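Ectonucleotide pyrophosphatase/phosphodiesterase family member 5 (Mus musculus, PDB 5VEO) probably hydrolyses phosphodiester bonds of nucleotide derivatives at a zinc-dependent active site, as an ectoenzyme with restricted nucleotide hydrolysis that here, inactivated, holds AMP. Local coordinates at residues Thr112-Arg115 and Ala119-Ala122; Thr51-Phe54 and Pro60-Tyr63; Phe37-Lys42 and Met207-Lys212. The protein carries 1 engineered substitution. All blocks are in the same frame, centred on the assembly; numbering follows the deposited sequence.

Interaction 1: residues Thr112-Arg115 and Ala119-Ala122; sequences TNQR and ASGA
Ala119 meets the helix end through its backbone: its CA lies 4.3 Å from Gln114 CG, so the glutamine CG lies against the backbone just before the strand takes shape. The methyl of Ala119 points away from the helix and rests on Thr138.

At Ser120 the contact becomes polar, and its hydroxyl joins the ends of two consecutive helix residues. Asn113 ND2 donates to Ser120 OG at 3.1 Å, nearly straight at 169° and close to the amide plane. The other mate of that nitrogen is Asn167 OD1, its strongest polar partner, so the amide is held between two acceptors. It reaches them because Asn113 CG stands anti to the backbone N (chi1 -170°), which turns the group from the helix toward the sheet. Ser120 OG in turn donates to Gln114 OE1 over 2.8 Å, arriving tilted from the carbonyl plane by 27°. The extended glutamine is gripped at both ends of its amide, since OE1 also accepts from Thr138 N and NE2 donates to Phe136 O.

The case illustrates how a tight helix-to-strand connection is secured in an alpha/beta fold: helix 109-115 turns, within a few residues, into strand 120-123 of the mixed central sheet of this alkaline phosphatase-like domain. Beyond the serine, Gly121 and Ala122 carry the strand onward from the helix. Gly121 bonds through its backbone to Leu168 and Phe170 of one neighbouring strand, while Ala122 pairs with Tyr139 of the other.

Interaction 2: residues Thr51-Phe54 and Pro60-Tyr63; sequences TNVF and PNHY. With EDO (1,2-ethanediol), chain K.
Asn61 and Val53 form the tight half of the contact, a two-point grip of a helix side chain on a loop backbone. Val53 N donates to Asn61 OD1 at 2.9 Å with an angle of 172°, in the carbonyl plane and on a lone pair. Asn61 ND2 answers with a bond of 2.9 Å to Val53 O, which it approaches 26° from the plane of that carbonyl. One primary amide thus does for Val53 what the peptide groups of an adjoining strand would do. Its rotation is fixed further by Lys57 O, a second acceptor for ND2. Carbon closes in around the amide oxygen of Asn61: Val53 CG2 lies 3.3 Å from OD1, and Asn52 CB approaches it at 3.2 Å.

The setting is the active-site end of helix 58-67, which starts at Ala58, the engineered alanine standing where the family carries its nucleophilic threonine. Pro60 has its side chain about 6 Å from the bound AMP, and that of Asn61 is about 7 Å from a zinc ion. Asn52 directs its ND2 to the backbone O of Asp224, a zinc ligand, and is thus a second-shell neighbour of the metal.

The far side of the loop is looser. There a 1,2-ethanediol, probably from the crystallisation liquor, donates through O1 to Thr51 O at 3.0 Å. The same O1 stands 3.8 Å from Val53 CG1, the methyl branch that does not meet Asn61.

Interaction 3: residues Phe37-Lys42 and Met207-Lys212; sequences FHYIMK and MLKRAK
Lys209 NZ donates to Tyr39 OH across 2.9 Å, the one polar bond that joins these two helix segments. Helix 35-42 and the C-terminal end of helix 190-210 belong to the helical layer packed against the central sheet of an alkaline phosphatase-like alpha/beta domain. Deeper in, Ile40 rests on Leu201 and Ile205 of the long helix and on Leu339 of the sheet, so the tyrosine-lysine bridge lies at the outer, solvent-facing margin of a largely apolar interface.

The two side chains reach for each other from their separate helices and meet with their polar ends. The Tyr39 ring swings out on a trans first torsion (chi1 176°), away from its own backbone nitrogen and toward the long helix. The lysine is straight beyond CG, each later torsion close to 180°, and so delivers its ammonium group at nearly full reach. The nitrogen sits obliquely to the ring and toward its CE2 side, and the angle CZ-OH...NZ of about 109° matches the bent geometry expected of a phenol oxygen as acceptor. Behind the ammonium, Lys209 CE passes 3.5 Å from the same hydroxyl. Lys209 also has a cation-pi partner in Trp214, so its charge is probably stabilised by both an oxygen and an aromatic ring.

A phenylalanine in place of Tyr39 would probably leave Lys209 NZ without this oxygen acceptor, with the Trp214 ring still beside it but the chain less firmly directed toward helix 35-42.

A Schellman motif ends the lysine-bearing helix: Lys212, with positive phi, is its C-prime residue, and Leu213 N bonds back to Leu208 O. The turn returns to the very residue that bridges the helices, with Lys212 N bonded to Lys209 O at 3.0 Å.

Overall arrangement
From the N terminus, the chain first lays down helix 35-42, whose residues 37-42 find their partner only far along the sequence. After strand 45-51, interaction 2 closes a short loop of five residues and fixes the start of helix 58-67 beside the zinc and AMP site. Interaction 1 follows in series, closing an even tighter turn between helix 109-115 and strand 120-123 toward one side of the sheet. Only when residues 207-212 arrive does interaction 3 shut a loop of 164 residues, which encloses both earlier contacts without crossing either. The three are separate, their centres 21 to 26 Å apart: active-site loop, sheet flank and outer helical layer.

Interaction 1: residues Thr112-Arg115 and Ala119-Ala122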
loop_
_atom_site.group_PDB
_atom_site.type_symbol
_atom_site.label_atom_id
_atom_site.label_comp_id
_atom_site.label_asym_id
_atom_site.label_seq_id
_atom_site.Cartn_x
_atom_site.Cartn_y
_atom_site.Cartn_z
ATOM N N THR A 112 -2.683 19.130 1.598
ATOM C CA THR A 112 -3.179 19.787 2.804
ATOM C C THR A 112 -2.045 20.455 3.570
ATOM O O THR A 112 -2.172 21.604 4.016
ATOM C CB THR A 112 -3.906 18.759 3.673
ATOM O OG1 THR A 112 -5.001 18.214 2.926
ATOM C CG2 THR A 112 -4.430 19.366 4.962
ATOM N N ASN A 113 -0.916 19.762 3.693
ATOM C CA ASN A 113 0.269 20.308 4.340
ATOM C C ASN A 113 0.729 21.593 3.661
ATOM O O ASN A 113 1.102 22.563 4.332
ATOM C CB ASN A 113 1.371 19.258 4.288
ATOM C CG ASN A 113 2.569 19.609 5.122
ATOM O OD1 ASN A 113 2.456 19.964 6.299
ATOM N ND2 ASN A 113 3.740 19.459 4.531
ATOM N N GLN A 114 0.743 21.595 2.331
ATOM C CA GLN A 114 1.222 22.757 1.586
ATOM C C GLN A 114 0.217 23.899 1.608
ATOM O O GLN A 114 0.618 25.077 1.636
ATOM C CB GLN A 114 1.576 22.299 0.172
ATOM C CG GLN A 114 2.872 21.472 0.225
ATOM C CD GLN A 114 3.066 20.474 -0.905
ATOM O OE1 GLN A 114 3.790 19.472 -0.738
ATOM N NE2 GLN A 114 2.485 20.759 -2.072
ATOM N N ARG A 115 -1.080 23.589 1.646
ATOM C CA ARG A 115 -2.078 24.641 1.817
ATOM C C ARG A 115 -1.958 25.319 3.175
ATOM O O ARG A 115 -2.369 26.481 3.315
ATOM C CB ARG A 115 -3.488 24.070 1.638
ATOM C CG ARG A 115 -3.793 23.695 0.197
ATOM C CD ARG A 115 -5.173 23.097 0.000
ATOM N NE ARG A 115 -5.390 22.793 -1.415
ATOM C CZ ARG A 115 -6.298 21.943 -1.882
ATOM N NH1 ARG A 115 -7.092 21.276 -1.054
ATOM N NH2 ARG A 115 -6.405 21.751 -3.190
ATOM N N ALA A 119 6.109 22.615 3.394
ATOM C CA ALA A 119 6.655 21.976 2.203
ATOM C C ALA A 119 6.720 20.475 2.440
ATOM O O ALA A 119 7.075 20.047 3.529
ATOM C CB ALA A 119 8.060 22.494 1.877
ATOM N N SER A 120 6.390 19.696 1.418
ATOM C CA SER A 120 6.457 18.235 1.473
ATOM C C SER A 120 7.469 17.745 0.455
ATOM O O SER A 120 7.698 18.392 -0.569
ATOM C CB SER A 120 5.113 17.583 1.145
ATOM O OG SER A 120 4.011 18.218 1.755
ATOM N N GLY A 121 8.033 16.559 0.713
ATOM C CA GLY A 121 8.955 15.939 -0.212
ATOM C C GLY A 121 8.662 14.463 -0.378
ATOM O O GLY A 121 8.280 13.808 0.592
ATOM N N ALA A 122 8.834 13.945 -1.585
ATOM C CA ALA A 122 8.522 12.549 -1.870
ATOM C C ALA A 122 9.578 11.958 -2.781
ATOM O O ALA A 122 9.905 12.530 -3.830
ATOM C CB ALA A 122 7.150 12.411 -2.514
#

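Interaction 2: residues Thr51-Phe54 and Pro60-Tyr63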
loop_
_atom_site.group_PDB
_atom_site.type_symbol
_atom_site.label_atom_id
_atom_site.label_comp_id
_atom_site.label_asym_id
_atom_site.label_seq_id
_atom_site.Cartn_x
_atom_site.Cartn_y
_atom_site.Cartn_z
ATOM N N THR A 51 -4.311 -3.598 10.453
ATOM C CA THR A 51 -5.293 -3.948 9.442
ATOM C C THR A 51 -5.243 -2.893 8.351
ATOM O O THR A 51 -5.619 -1.730 8.576
ATOM C CB THR A 51 -6.691 -4.044 10.033
ATOM O OG1 THR A 51 -6.710 -5.075 11.009
ATOM C CG2 THR A 51 -7.679 -4.376 8.955
ATOM N N ASN A 52 -4.761 -3.297 7.185
ATOM C CA ASN A 52 -4.668 -2.428 6.020
ATOM C C ASN A 52 -5.998 -2.501 5.268
ATOM O O ASN A 52 -7.022 -2.873 5.854
ATOM C CB ASN A 52 -3.422 -2.803 5.198
ATOM C CG ASN A 52 -3.386 -4.284 4.768
ATOM O OD1 ASN A 52 -4.091 -5.146 5.321
ATOM N ND2 ASN A 52 -2.519 -4.585 3.790
ATOM N N VAL A 53 -6.037 -2.070 4.007
ATOM C CA VAL A 53 -7.311 -1.991 3.302
ATOM C C VAL A 53 -7.356 -2.954 2.123
ATOM O O VAL A 53 -6.344 -3.296 1.485
ATOM C CB VAL A 53 -7.679 -0.565 2.824
ATOM C CG1 VAL A 53 -7.770 0.388 3.996
ATOM C CG2 VAL A 53 -6.763 -0.052 1.763
ATOM N N PHE A 54 -8.585 -3.352 1.811
ATOM C CA PHE A 54 -8.887 -4.178 0.652
ATOM C C PHE A 54 -9.035 -3.308 -0.583
ATOM O O PHE A 54 -9.664 -2.240 -0.496
ATOM C CB PHE A 54 -10.181 -4.936 0.925
ATOM C CG PHE A 54 -10.517 -5.999 -0.071
ATOM C CD1 PHE A 54 -9.914 -7.250 -0.018
ATOM C CD2 PHE A 54 -11.491 -5.777 -1.028
ATOM C CE1 PHE A 54 -10.266 -8.246 -0.919
ATOM C CE2 PHE A 54 -11.849 -6.777 -1.919
ATOM C CZ PHE A 54 -11.231 -8.002 -1.869
ATOM N N PRO A 60 -3.964 1.116 -3.767
ATOM C CA PRO A 60 -4.998 1.421 -2.762
ATOM C C PRO A 60 -4.410 1.688 -1.383
ATOM O O PRO A 60 -4.859 2.602 -0.680
ATOM C CB PRO A 60 -5.881 0.166 -2.781
ATOM C CG PRO A 60 -5.661 -0.442 -4.079
ATOM C CD PRO A 60 -4.245 -0.149 -4.464
ATOM N N ASN A 61 -3.404 0.912 -0.967
ATOM C CA ASN A 61 -2.948 1.039 0.413
ATOM C C ASN A 61 -2.067 2.252 0.649
ATOM O O ASN A 61 -2.186 2.893 1.697
ATOM C CB ASN A 61 -2.287 -0.257 0.853
ATOM C CG ASN A 61 -3.324 -1.187 1.371
ATOM O OD1 ASN A 61 -3.708 -1.092 2.536
ATOM N ND2 ASN A 61 -3.890 -2.004 0.486
ATOM N N HIS A 62 -1.228 2.632 -0.316
ATOM C CA HIS A 62 -0.449 3.846 -0.123
ATOM C C HIS A 62 -1.356 5.074 -0.154
ATOM O O HIS A 62 -1.145 6.018 0.614
ATOM C CB HIS A 62 0.662 3.967 -1.165
ATOM C CG HIS A 62 1.828 3.037 -0.957
ATOM N ND1 HIS A 62 1.895 1.796 -1.542
ATOM C CD2 HIS A 62 2.982 3.181 -0.251
ATOM C CE1 HIS A 62 3.037 1.211 -1.213
ATOM N NE2 HIS A 62 3.716 2.031 -0.429
ATOM N N TYR A 63 -2.401 5.069 -0.993
ATOM C CA TYR A 63 -3.271 6.245 -0.998
ATOM C C TYR A 63 -4.094 6.323 0.288
ATOM O O TYR A 63 -4.355 7.427 0.790
ATOM C CB TYR A 63 -4.163 6.262 -2.234
ATOM C CG TYR A 63 -4.563 7.674 -2.712
ATOM C CD1 TYR A 63 -3.643 8.718 -2.729
ATOM C CD2 TYR A 63 -5.842 7.927 -3.199
ATOM C CE1 TYR A 63 -3.992 9.974 -3.192
ATOM C CE2 TYR A 63 -6.199 9.194 -3.667
ATOM C CZ TYR A 63 -5.264 10.209 -3.650
ATOM O OH TYR A 63 -5.560 11.481 -4.126
HETATM C C1 EDO K . -8.708 -0.844 7.699
HETATM O O1 EDO K . -7.720 0.212 7.834
HETATM C C2 EDO K . -9.883 -0.746 8.691
HETATM O O2 EDO K . -10.817 -1.847 8.495
#

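Interaction 3: residues Phe37-Lys42 and Met207-Lys212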
loop_
_atom_site.group_PDB
_atom_site.type_symbol
_atom_site.label_atom_id
_atom_site.label_comp_id
_atom_site.label_asym_id
_atom_site.label_seq_id
_atom_site.Cartn_x
_atom_site.Cartn_y
_atom_site.Cartn_z
ATOM N N PHE A 37 15.744 -2.651 12.682
ATOM C CA PHE A 37 14.350 -2.608 13.105
ATOM C C PHE A 37 14.246 -2.704 14.622
ATOM O O PHE A 37 13.470 -1.975 15.242
ATOM C CB PHE A 37 13.532 -3.723 12.453
ATOM C CG PHE A 37 13.168 -3.456 11.001
ATOM C CD1 PHE A 37 12.001 -2.792 10.681
ATOM C CD2 PHE A 37 13.991 -3.873 9.970
ATOM C CE1 PHE A 37 11.653 -2.535 9.345
ATOM C CE2 PHE A 37 13.643 -3.631 8.636
ATOM C CZ PHE A 37 12.474 -2.949 8.336
ATOM N N HIS A 38 15.029 -3.594 15.237
ATOM C CA HIS A 38 14.949 -3.770 16.683
ATOM C C HIS A 38 15.477 -2.548 17.432
ATOM O O HIS A 38 14.983 -2.234 18.522
ATOM C CB HIS A 38 15.680 -5.055 17.080
ATOM C CG HIS A 38 14.835 -6.280 16.919
ATOM N ND1 HIS A 38 14.631 -6.880 15.697
ATOM C CD2 HIS A 38 14.109 -6.993 17.814
ATOM C CE1 HIS A 38 13.832 -7.924 15.847
ATOM N NE2 HIS A 38 13.491 -8.006 17.121
ATOM N N TYR A 39 16.424 -1.815 16.839
ATOM C CA TYR A 39 16.892 -0.571 17.439
ATOM C C TYR A 39 15.774 0.467 17.494
ATOM O O TYR A 39 15.589 1.146 18.512
ATOM C CB TYR A 39 18.089 -0.052 16.647
ATOM C CG TYR A 39 18.609 1.281 17.107
ATOM C CD1 TYR A 39 19.390 1.389 18.251
ATOM C CD2 TYR A 39 18.327 2.436 16.397
ATOM C CE1 TYR A 39 19.887 2.622 18.666
ATOM C CE2 TYR A 39 18.821 3.665 16.801
ATOM C CZ TYR A 39 19.588 3.756 17.940
ATOM O OH TYR A 39 20.056 5.003 18.327
ATOM N N ILE A 40 14.992 0.590 16.419
ATOM C CA ILE A 40 13.841 1.491 16.449
ATOM C C ILE A 40 12.821 1.026 17.485
ATOM O O ILE A 40 12.253 1.837 18.228
ATOM C CB ILE A 40 13.215 1.607 15.049
ATOM C CG1 ILE A 40 14.162 2.417 14.150
ATOM C CG2 ILE A 40 11.843 2.267 15.135
ATOM C CD1 ILE A 40 13.725 2.541 12.723
ATOM N N MET A 41 12.538 -0.279 17.520
ATOM C CA MET A 41 11.594 -0.809 18.498
ATOM C C MET A 41 12.007 -0.445 19.922
ATOM O O MET A 41 11.198 0.072 20.701
ATOM C CB MET A 41 11.481 -2.327 18.343
ATOM C CG MET A 41 10.768 -2.733 17.069
ATOM S SD MET A 41 11.157 -4.415 16.540
ATOM C CE MET A 41 10.743 -5.324 18.000
ATOM N N LYS A 42 13.273 -0.698 20.270
ATOM C CA LYS A 42 13.753 -0.456 21.634
ATOM C C LYS A 42 13.656 1.016 22.004
ATOM O O LYS A 42 13.545 1.374 23.193
ATOM C CB LYS A 42 15.198 -0.942 21.731
ATOM C CG LYS A 42 15.865 -0.805 23.099
ATOM C CD LYS A 42 17.374 -1.063 22.984
ATOM C CE LYS A 42 18.141 -0.671 24.253
ATOM N NZ LYS A 42 18.689 0.728 24.214
ATOM N N MET A 207 22.220 8.175 8.320
ATOM C CA MET A 207 22.182 9.457 7.625
ATOM C C MET A 207 21.331 10.487 8.359
ATOM O O MET A 207 21.658 11.682 8.337
ATOM C CB MET A 207 21.673 9.261 6.199
ATOM C CG MET A 207 22.624 8.465 5.363
ATOM S SD MET A 207 24.160 9.386 5.166
ATOM C CE MET A 207 25.337 8.081 4.931
ATOM N N LEU A 208 20.247 10.061 9.003
ATOM C CA LEU A 208 19.473 10.973 9.832
ATOM C C LEU A 208 20.315 11.484 10.989
ATOM O O LEU A 208 20.250 12.666 11.341
ATOM C CB LEU A 208 18.218 10.285 10.367
ATOM C CG LEU A 208 17.126 10.018 9.323
ATOM C CD1 LEU A 208 16.088 9.032 9.876
ATOM C CD2 LEU A 208 16.420 11.276 8.837
ATOM N N LYS A 209 21.127 10.613 11.587
ATOM C CA LYS A 209 21.973 11.056 12.690
ATOM C C LYS A 209 23.043 12.019 12.200
ATOM O O LYS A 209 23.302 13.051 12.836
ATOM C CB LYS A 209 22.604 9.853 13.381
ATOM C CG LYS A 209 21.606 9.071 14.220
ATOM C CD LYS A 209 22.280 7.895 14.893
ATOM C CE LYS A 209 21.345 7.162 15.840
ATOM N NZ LYS A 209 22.014 5.949 16.365
ATOM N N ARG A 210 23.689 11.699 11.081
ATOM C CA ARG A 210 24.742 12.561 10.540
ATOM C C ARG A 210 24.213 13.955 10.215
ATOM O O ARG A 210 24.938 14.949 10.366
ATOM C CB ARG A 210 25.363 11.884 9.306
ATOM C CG ARG A 210 26.376 12.717 8.522
ATOM C CD ARG A 210 26.950 11.926 7.335
ATOM N NE ARG A 210 26.447 12.425 6.051
ATOM C CZ ARG A 210 26.898 12.042 4.856
ATOM N NH1 ARG A 210 27.874 11.146 4.756
ATOM N NH2 ARG A 210 26.379 12.566 3.753
ATOM N N ALA A 211 22.957 14.053 9.781
ATOM C CA ALA A 211 22.328 15.326 9.449
ATOM C C ALA A 211 21.668 16.011 10.646
ATOM O O ALA A 211 21.005 17.037 10.465
ATOM C CB ALA A 211 21.283 15.130 8.343
ATOM N N LYS A 212 21.840 15.483 11.858
ATOM C CA LYS A 212 21.259 16.076 13.064
ATOM C C LYS A 212 19.741 16.148 12.974
ATOM O O LYS A 212 19.111 17.086 13.451
ATOM C CB LYS A 212 21.864 17.465 13.329
ATOM C CG LYS A 212 23.352 17.396 13.432
ATOM C CD LYS A 212 23.968 18.750 13.807
ATOM C CE LYS A 212 25.377 18.878 13.238
ATOM N NZ LYS A 212 26.188 19.975 13.881
#